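Local coordinates for protein RTX toxin (PDB 6A7H) that inactivates the small GTPases Ras and Rap1, acting as a Ras/Rap1-specific endopeptidase toxin of a sepsis-causing Vibrio, at residues M106-E111 with G118-M123; S145-D150 with T188-Y193; G304-E309 with E429-I434. All blocks are in the same frame, centred on the assembly; numbering follows the deposited sequence.

Contact 1 (M106-E111 with G118-M123); sequences MVAIEE and GLTDMM
V107 opens the contact by splitting its two methyl groups between three residues of 118-123. V107 CG1 lies 3.8 Å from L119 CG and also reaches the hydroxyl of T120. V107 CG2 meets M123, 3.7 Å from M123 SD. The M123 chain bends at its last torsion, which brings its CE near V107 CG2 as well. A108 has little bulk, and T120 fits close against it: T120 OG1 is 3.4 Å from A108 CA.

E111 supplies the polar half. Its CG is anti to the backbone N (chi1 -171°), and the chain carries the carboxylate across to the start of helix 119-129. E111 OE1 accepts twice. T120 N donates to E111 OE1 at 2.9 Å, on the syn lone pair. T120 OG1 donates to E111 OE1 at 2.6 Å, from above the carboxylate plane. E111 OE2 takes the N-H of G118, the N-cap residue, but the modelled 2.4 Å from E111 OE2 to G118 N is doubtfully short. A water donates to E111 OE2 and accepts from D121 N. The N-terminal end of the helix probably stabilises the negative charge here.

The two segments form a helical hairpin, with axes 9.4 Å apart at 156°. M83 packs on A108, H116 of the connecting loop touches V107 and E111, and helix 240-263 meets L119 and M123 through Y258 and M251.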
loop_
_atom_site.group_PDB
_atom_site.type_symbol
_atom_site.label_atom_id
_atom_site.label_comp_id
_atom_site.label_asym_id
_atom_site.label_seq_id
_atom_site.Cartn_x
_atom_site.Cartn_y
_atom_site.Cartn_z
ATOM N N MET A 106 -7.719 18.703 2.695
ATOM C CA MET A 106 -9.098 18.310 2.985
ATOM C C MET A 106 -9.197 17.842 4.429
ATOM O O MET A 106 -10.201 18.096 5.108
ATOM C CB MET A 106 -9.594 17.197 2.048
ATOM C CG MET A 106 -9.478 17.520 0.571
ATOM S SD MET A 106 -10.201 19.115 0.118
ATOM C CE MET A 106 -11.949 18.773 0.222
ATOM N N VAL A 107 -8.153 17.151 4.894
ATOM C CA VAL A 107 -8.106 16.714 6.281
ATOM C C VAL A 107 -8.016 17.921 7.217
ATOM O O VAL A 107 -8.687 17.951 8.243
ATOM C CB VAL A 107 -6.938 15.738 6.503
ATOM C CG1 VAL A 107 -6.653 15.523 7.982
ATOM C CG2 VAL A 107 -7.260 14.412 5.817
ATOM N N ALA A 108 -7.219 18.926 6.844
ATOM C CA ALA A 108 -7.051 20.125 7.668
ATOM C C ALA A 108 -8.353 20.955 7.759
ATOM O O ALA A 108 -8.617 21.611 8.762
ATOM C CB ALA A 108 -5.893 20.996 7.116
ATOM N N ILE A 109 -9.152 20.919 6.701
ATOM C CA ILE A 109 -10.456 21.554 6.708
ATOM C C ILE A 109 -11.277 20.944 7.842
ATOM O O ILE A 109 -11.841 21.655 8.680
ATOM C CB ILE A 109 -11.164 21.387 5.351
ATOM C CG1 ILE A 109 -10.535 22.319 4.326
ATOM C CG2 ILE A 109 -12.680 21.680 5.452
ATOM C CD1 ILE A 109 -11.145 22.185 2.949
ATOM N N GLU A 110 -11.301 19.619 7.894
ATOM C CA GLU A 110 -12.019 18.925 8.960
ATOM C C GLU A 110 -11.427 19.211 10.333
ATOM O O GLU A 110 -12.161 19.323 11.314
ATOM C CB GLU A 110 -12.029 17.416 8.704
ATOM C CG GLU A 110 -12.963 16.969 7.568
ATOM C CD GLU A 110 -12.866 15.469 7.263
ATOM O OE1 GLU A 110 -13.721 14.971 6.498
ATOM O OE2 GLU A 110 -11.940 14.792 7.777
ATOM N N GLU A 111 -10.098 19.317 10.413
ATOM C CA GLU A 111 -9.441 19.568 11.692
ATOM C C GLU A 111 -9.771 20.982 12.210
ATOM O O GLU A 111 -9.958 21.190 13.411
ATOM C CB GLU A 111 -7.927 19.373 11.580
ATOM C CG GLU A 111 -7.216 19.417 12.923
ATOM C CD GLU A 111 -6.013 18.472 12.992
ATOM O OE1 GLU A 111 -5.841 17.658 12.056
ATOM O OE2 GLU A 111 -5.250 18.534 13.990
ATOM N N GLY A 118 -4.847 16.601 15.422
ATOM C CA GLY A 118 -3.519 16.004 15.372
ATOM C C GLY A 118 -3.225 15.238 14.085
ATOM O O GLY A 118 -2.065 15.060 13.713
ATOM N N LEU A 119 -4.272 14.782 13.402
ATOM C CA LEU A 119 -4.115 14.022 12.162
ATOM C C LEU A 119 -3.350 14.818 11.088
ATOM O O LEU A 119 -2.464 14.282 10.420
ATOM C CB LEU A 119 -5.484 13.580 11.633
ATOM C CG LEU A 119 -5.477 12.739 10.353
ATOM C CD1 LEU A 119 -4.469 11.591 10.461
ATOM C CD2 LEU A 119 -6.871 12.203 10.082
ATOM N N THR A 120 -3.671 16.089 10.944
ATOM C CA THR A 120 -2.996 16.916 9.952
ATOM C C THR A 120 -1.473 16.930 10.144
ATOM O O THR A 120 -0.722 16.678 9.196
ATOM C CB THR A 120 -3.547 18.357 9.977
ATOM O OG1 THR A 120 -4.945 18.325 9.659
ATOM C CG2 THR A 120 -2.823 19.224 8.959
ATOM N N ASP A 121 -1.023 17.189 11.373
ATOM C CA ASP A 121 0.409 17.219 11.681
ATOM C C ASP A 121 1.049 15.852 11.433
ATOM O O ASP A 121 2.217 15.754 11.011
ATOM C CB ASP A 121 0.657 17.662 13.135
ATOM C CG ASP A 121 0.508 19.161 13.322
ATOM O OD1 ASP A 121 0.546 19.893 12.309
ATOM O OD2 ASP A 121 0.362 19.611 14.481
ATOM N N MET A 122 0.279 14.802 11.704
ATOM C CA MET A 122 0.746 13.454 11.476
ATOM C C MET A 122 0.937 13.199 9.974
ATOM O O MET A 122 1.946 12.626 9.565
ATOM C CB MET A 122 -0.227 12.446 12.075
ATOM C CG MET A 122 0.125 10.995 11.790
ATOM S SD MET A 122 -0.986 9.917 12.711
ATOM C CE MET A 122 -0.377 8.291 12.259
ATOM N N MET A 123 -0.016 13.641 9.156
ATOM C CA MET A 123 0.099 13.449 7.708
ATOM C C MET A 123 1.269 14.245 7.127
ATOM O O MET A 123 2.028 13.734 6.288
ATOM C CB MET A 123 -1.214 13.824 7.011
ATOM C CG MET A 123 -2.245 12.729 7.172
ATOM S SD MET A 123 -3.905 13.084 6.525
ATOM C CE MET A 123 -3.635 13.209 4.768
HETATM O O HOH W 1 -2.717 18.388 13.370
#

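Contact 2 (S145-D150 with T188-Y193); sequences SDLGFD and TVHLGY
F149 sets its ring against the backbone of 188-193. F149 CZ lies 3.4 Å from H190 O, which sits at the ring edge near its plane. Further round the ring, F149 CE1 is 3.7 Å from G192 N, and F149 CD1 is 3.8 Å from G192 CA. G192 has no side chain, so the ring can come this close to the main chain. D150 O lies 3.7 Å from G192 CA. L147 makes a lighter contact, with L147 CD1 4.1 Å from H190 CB. No hydrogen bond joins the two segments.

With chi1 at 64°, F149 CG stands between the backbone N and the carbonyl carbon, and L147 CB lies over one face of the ring, offset toward the rim. T181 touches both L147 and F149, and K179 also packs on F149. H190 ND1 hydrogen-bonds H154 ND1, and the two rings meet at about 70°.

Segment 145-150 precedes outer strand 153-156 and packs L147 and F149 on T181 and H190. Segment 188-193 lies in the range related to the C2 domain of Pasteurella multocida toxin. The fold here is a three-stranded antiparallel sheet, with 188-191 in the middle and 180-183 as its hairpin partner.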
loop_
_atom_site.group_PDB
_atom_site.type_symbol
_atom_site.label_atom_id
_atom_site.label_comp_id
_atom_site.label_asym_id
_atom_site.label_seq_id
_atom_site.Cartn_x
_atom_site.Cartn_y
_atom_site.Cartn_z
ATOM N N SER A 145 -4.089 2.238 -24.825
ATOM C CA SER A 145 -5.424 2.019 -24.264
ATOM C C SER A 145 -5.900 0.593 -24.509
ATOM O O SER A 145 -6.908 0.158 -23.950
ATOM C CB SER A 145 -6.429 3.005 -24.856
ATOM O OG SER A 145 -5.990 4.338 -24.691
ATOM N N ASP A 146 -5.148 -0.128 -25.337
ATOM C CA ASP A 146 -5.491 -1.483 -25.763
ATOM C C ASP A 146 -5.463 -2.526 -24.648
ATOM O O ASP A 146 -6.344 -3.381 -24.584
ATOM C CB ASP A 146 -4.536 -1.927 -26.870
ATOM C CG ASP A 146 -4.168 -0.798 -27.804
ATOM O OD1 ASP A 146 -4.945 -0.530 -28.743
ATOM O OD2 ASP A 146 -3.104 -0.176 -27.597
ATOM N N LEU A 147 -4.440 -2.445 -23.795
ATOM C CA LEU A 147 -4.144 -3.464 -22.786
ATOM C C LEU A 147 -5.378 -3.916 -22.023
ATOM O O LEU A 147 -6.132 -3.092 -21.507
ATOM C CB LEU A 147 -3.117 -2.931 -21.785
ATOM C CG LEU A 147 -2.095 -1.916 -22.278
ATOM C CD1 LEU A 147 -1.461 -1.210 -21.099
ATOM C CD2 LEU A 147 -1.038 -2.604 -23.123
ATOM N N GLY A 148 -5.580 -5.220 -21.916
ATOM C CA GLY A 148 -6.712 -5.709 -21.143
ATOM C C GLY A 148 -6.551 -5.585 -19.634
ATOM O O GLY A 148 -7.163 -6.335 -18.878
ATOM N N PHE A 149 -5.728 -4.641 -19.187
ATOM C CA PHE A 149 -5.367 -4.557 -17.771
ATOM C C PHE A 149 -4.849 -3.169 -17.401
ATOM O O PHE A 149 -4.547 -2.353 -18.271
ATOM C CB PHE A 149 -4.322 -5.630 -17.410
ATOM C CG PHE A 149 -2.990 -5.473 -18.122
ATOM C CD1 PHE A 149 -1.983 -4.687 -17.585
ATOM C CD2 PHE A 149 -2.742 -6.133 -19.321
ATOM C CE1 PHE A 149 -0.762 -4.546 -18.235
ATOM C CE2 PHE A 149 -1.523 -6.004 -19.970
ATOM C CZ PHE A 149 -0.533 -5.203 -19.429
ATOM N N ASP A 150 -4.773 -2.899 -16.101
ATOM C CA ASP A 150 -4.205 -1.646 -15.626
ATOM C C ASP A 150 -2.688 -1.766 -15.468
ATOM O O ASP A 150 -2.196 -2.509 -14.619
ATOM C CB ASP A 150 -4.844 -1.231 -14.300
ATOM C CG ASP A 150 -6.326 -0.966 -14.431
ATOM O OD1 ASP A 150 -6.747 -0.398 -15.466
ATOM O OD2 ASP A 150 -7.070 -1.330 -13.496
ATOM N N THR A 188 9.873 -1.338 -24.686
ATOM C CA THR A 188 9.263 -1.208 -23.380
ATOM C C THR A 188 8.289 -2.329 -23.071
ATOM O O THR A 188 7.667 -2.911 -23.958
ATOM C CB THR A 188 8.511 0.125 -23.213
ATOM O OG1 THR A 188 7.272 0.073 -23.925
ATOM C CG2 THR A 188 9.330 1.252 -23.732
ATOM N N VAL A 189 8.160 -2.620 -21.788
ATOM C CA VAL A 189 7.113 -3.501 -21.335
ATOM C C VAL A 189 6.096 -2.655 -20.580
ATOM O O VAL A 189 6.460 -1.814 -19.750
ATOM C CB VAL A 189 7.652 -4.630 -20.444
ATOM C CG1 VAL A 189 8.540 -4.072 -19.304
ATOM C CG2 VAL A 189 6.497 -5.445 -19.903
ATOM N N HIS A 190 4.826 -2.852 -20.915
ATOM C CA HIS A 190 3.723 -2.326 -20.126
ATOM C C HIS A 190 3.322 -3.416 -19.118
ATOM O O HIS A 190 2.829 -4.480 -19.490
ATOM C CB HIS A 190 2.568 -1.916 -21.041
ATOM C CG HIS A 190 2.986 -0.984 -22.143
ATOM N ND1 HIS A 190 3.346 0.328 -21.912
ATOM C CD2 HIS A 190 3.147 -1.190 -23.471
ATOM C CE1 HIS A 190 3.690 0.897 -23.055
ATOM N NE2 HIS A 190 3.575 -0.001 -24.018
ATOM N N LEU A 191 3.571 -3.153 -17.841
ATOM C CA LEU A 191 3.585 -4.209 -16.828
ATOM C C LEU A 191 2.481 -4.064 -15.774
ATOM O O LEU A 191 2.358 -3.016 -15.139
ATOM C CB LEU A 191 4.950 -4.225 -16.150
ATOM C CG LEU A 191 5.273 -5.322 -15.152
ATOM C CD1 LEU A 191 5.080 -6.695 -15.790
ATOM C CD2 LEU A 191 6.697 -5.133 -14.702
ATOM N N GLY A 192 1.691 -5.122 -15.591
ATOM C CA GLY A 192 0.515 -5.069 -14.737
ATOM C C GLY A 192 0.689 -5.597 -13.322
ATOM O O GLY A 192 -0.284 -5.730 -12.582
ATOM N N TYR A 193 1.929 -5.887 -12.939
ATOM C CA TYR A 193 2.240 -6.336 -11.579
ATOM C C TYR A 193 3.141 -5.321 -10.886
ATOM O O TYR A 193 3.985 -4.693 -11.529
ATOM C CB TYR A 193 2.917 -7.713 -11.595
ATOM C CG TYR A 193 2.167 -8.724 -12.436
ATOM C CD1 TYR A 193 1.117 -9.457 -11.893
ATOM C CD2 TYR A 193 2.488 -8.921 -13.778
ATOM C CE1 TYR A 193 0.418 -10.367 -12.649
ATOM C CE2 TYR A 193 1.785 -9.819 -14.551
ATOM C CZ TYR A 193 0.746 -10.543 -13.977
ATOM O OH TYR A 193 0.034 -11.445 -14.722
#

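Contact 3 (G304-E309 with E429-I434); sequences GLLIGE and EKFVAI
Strands 304-309 and 430-434 run parallel, 6° apart, with their axes 4.5 Å from each other. L305 bonds to the residues on either side of V432. L305 N donates to F431 O at 2.8 Å, with the N tilted 28° from the carbonyl plane. L305 O accepts from A433 N at 2.9 Å. A433 then bonds onward, its O taking I307 N at 2.9 Å in a nearly straight bond. The CA-H groups of V432 and I434 add weaker contacts to L305 O and I307 O. This is the staggered bonding of a regular parallel pair.

Side chains alternate between two faces. On one, F431 lies flat over G304. G304 CA stands 3.7 Å from the centroid of the F431 ring, almost on its normal, in a CH-pi contact. The F431 chi1 of 62° brings the ring over G304, which has no side chain to stand in its way. L306 CD2 meets the edge of the same ring, 4.2 Å from F431 CE1, and also touches A433 CB. The other face is aliphatic: V432 CG2 lies 3.9 Å from I307 CD1 and also packs on L305 CB, while I307 CB meets I434 CG1. Near the end of 304-309, E309 OE1 passes 4.0 Å from I434 CG2, but its polar partner is H340 NE2, which hydrogen-bonds to it.

Strand 430-436 lies between 304-309 and 333-338 in a parallel sheet. Helix 316-323 covers the V432 and I434 face through L318 and V321. Helix 453-457 covers the L306 and F431 face through I453, T454 and L457. L462 bonds to the backbone of L306 and G308.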
loop_
_atom_site.group_PDB
_atom_site.type_symbol
_atom_site.label_atom_id
_atom_site.label_comp_id
_atom_site.label_asym_id
_atom_site.label_seq_id
_atom_site.Cartn_x
_atom_site.Cartn_y
_atom_site.Cartn_z
ATOM N N GLY A 304 -12.335 -16.006 16.983
ATOM C CA GLY A 304 -11.326 -16.736 16.246
ATOM C C GLY A 304 -10.071 -17.064 17.029
ATOM O O GLY A 304 -9.992 -16.804 18.232
ATOM N N LEU A 305 -9.109 -17.667 16.327
ATOM C CA LEU A 305 -7.785 -17.979 16.854
ATOM C C LEU A 305 -6.698 -17.224 16.116
ATOM O O LEU A 305 -6.722 -17.161 14.887
ATOM C CB LEU A 305 -7.470 -19.465 16.720
ATOM C CG LEU A 305 -8.297 -20.531 17.397
ATOM C CD1 LEU A 305 -7.518 -21.824 17.310
ATOM C CD2 LEU A 305 -8.524 -20.135 18.825
ATOM N N LEU A 306 -5.724 -16.697 16.852
ATOM C CA LEU A 306 -4.554 -16.072 16.243
ATOM C C LEU A 306 -3.325 -16.899 16.560
ATOM O O LEU A 306 -2.918 -17.004 17.719
ATOM C CB LEU A 306 -4.362 -14.626 16.738
ATOM C CG LEU A 306 -5.447 -13.606 16.355
ATOM C CD1 LEU A 306 -5.201 -12.254 17.026
ATOM C CD2 LEU A 306 -5.521 -13.447 14.841
ATOM N N ILE A 307 -2.731 -17.491 15.535
ATOM C CA ILE A 307 -1.541 -18.289 15.748
ATOM C C ILE A 307 -0.294 -17.614 15.188
ATOM O O ILE A 307 -0.268 -17.193 14.039
ATOM C CB ILE A 307 -1.690 -19.677 15.137
ATOM C CG1 ILE A 307 -2.899 -20.379 15.768
ATOM C CG2 ILE A 307 -0.414 -20.478 15.363
ATOM C CD1 ILE A 307 -3.135 -21.806 15.270
ATOM N N GLY A 308 0.736 -17.506 16.022
ATOM C CA GLY A 308 1.982 -16.884 15.618
ATOM C C GLY A 308 2.891 -17.822 14.847
ATOM O O GLY A 308 2.866 -19.038 15.049
ATOM N N GLU A 309 3.682 -17.253 13.943
ATOM C CA GLU A 309 4.708 -17.999 13.234
ATOM C C GLU A 309 6.000 -17.225 13.371
ATOM O O GLU A 309 6.023 -16.009 13.199
ATOM C CB GLU A 309 4.349 -18.221 11.753
ATOM C CG GLU A 309 5.412 -19.017 10.990
ATOM C CD GLU A 309 5.086 -19.243 9.512
ATOM O OE1 GLU A 309 3.966 -19.716 9.190
ATOM O OE2 GLU A 309 5.975 -18.973 8.672
ATOM N N GLU A 429 -19.818 -18.304 12.941
ATOM C CA GLU A 429 -18.653 -18.674 12.138
ATOM C C GLU A 429 -17.387 -18.111 12.743
ATOM O O GLU A 429 -17.315 -16.922 13.042
ATOM C CB GLU A 429 -18.803 -18.191 10.693
ATOM C CG GLU A 429 -19.870 -18.944 9.905
ATOM C CD GLU A 429 -19.729 -18.787 8.395
ATOM O OE1 GLU A 429 -18.840 -18.033 7.933
ATOM O OE2 GLU A 429 -20.518 -19.426 7.666
ATOM N N LYS A 430 -16.389 -18.970 12.916
ATOM C CA LYS A 430 -15.112 -18.547 13.469
ATOM C C LYS A 430 -13.964 -18.702 12.474
ATOM O O LYS A 430 -14.099 -19.355 11.431
ATOM C CB LYS A 430 -14.821 -19.324 14.747
ATOM C CG LYS A 430 -16.067 -19.457 15.617
ATOM C CD LYS A 430 -15.774 -19.264 17.081
ATOM C CE LYS A 430 -17.062 -18.949 17.825
ATOM N NZ LYS A 430 -16.805 -18.703 19.250
ATOM N N PHE A 431 -12.837 -18.086 12.803
ATOM C CA PHE A 431 -11.649 -18.168 11.962
ATOM C C PHE A 431 -10.436 -18.657 12.743
ATOM O O PHE A 431 -10.409 -18.630 13.986
ATOM C CB PHE A 431 -11.333 -16.803 11.325
ATOM C CG PHE A 431 -11.027 -15.707 12.328
ATOM C CD1 PHE A 431 -9.738 -15.535 12.829
ATOM C CD2 PHE A 431 -12.025 -14.841 12.754
ATOM C CE1 PHE A 431 -9.456 -14.520 13.751
ATOM C CE2 PHE A 431 -11.753 -13.821 13.677
ATOM C CZ PHE A 431 -10.467 -13.656 14.176
ATOM N N VAL A 432 -9.448 -19.117 11.993
ATOM C CA VAL A 432 -8.116 -19.357 12.502
ATOM C C VAL A 432 -7.176 -18.635 11.537
ATOM O O VAL A 432 -7.210 -18.847 10.327
ATOM C CB VAL A 432 -7.783 -20.867 12.610
ATOM C CG1 VAL A 432 -8.006 -21.567 11.287
ATOM C CG2 VAL A 432 -6.351 -21.080 13.101
ATOM N N ALA A 433 -6.377 -17.730 12.069
ATOM C CA ALA A 433 -5.500 -16.949 11.229
ATOM C C ALA A 433 -4.062 -17.150 11.695
ATOM O O ALA A 433 -3.802 -17.285 12.891
ATOM C CB ALA A 433 -5.900 -15.482 11.266
ATOM N N ILE A 434 -3.141 -17.204 10.747
ATOM C CA ILE A 434 -1.737 -17.353 11.069
ATOM C C ILE A 434 -0.977 -16.100 10.645
ATOM O O ILE A 434 -0.900 -15.787 9.449
ATOM C CB ILE A 434 -1.144 -18.591 10.393
ATOM C CG1 ILE A 434 -1.838 -19.855 10.917
ATOM C CG2 ILE A 434 0.351 -18.673 10.662
ATOM C CD1 ILE A 434 -1.585 -21.080 10.077
#

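In the fold
The three contacts occupy separate places along the chain, with centres 35 to 37 Å apart and no atoms touching. Contact 3 is the most buried. It joins two strands distant in sequence, and it combines main-chain hydrogen bonds with apolar side chains. Contacts 1 and 2 are only partly buried. Contact 1 is local: it pairs successive helices through side chains, part apolar and part a carboxylate at a helix start. Contact 2 sets a loop against the middle strand of a different, antiparallel sheet, by van der Waals packing and without hydrogen bonds. In both contacts 2 and 3 a phenylalanine ring lies close to a glycine; in contact 3 F431 covers G304 with its face.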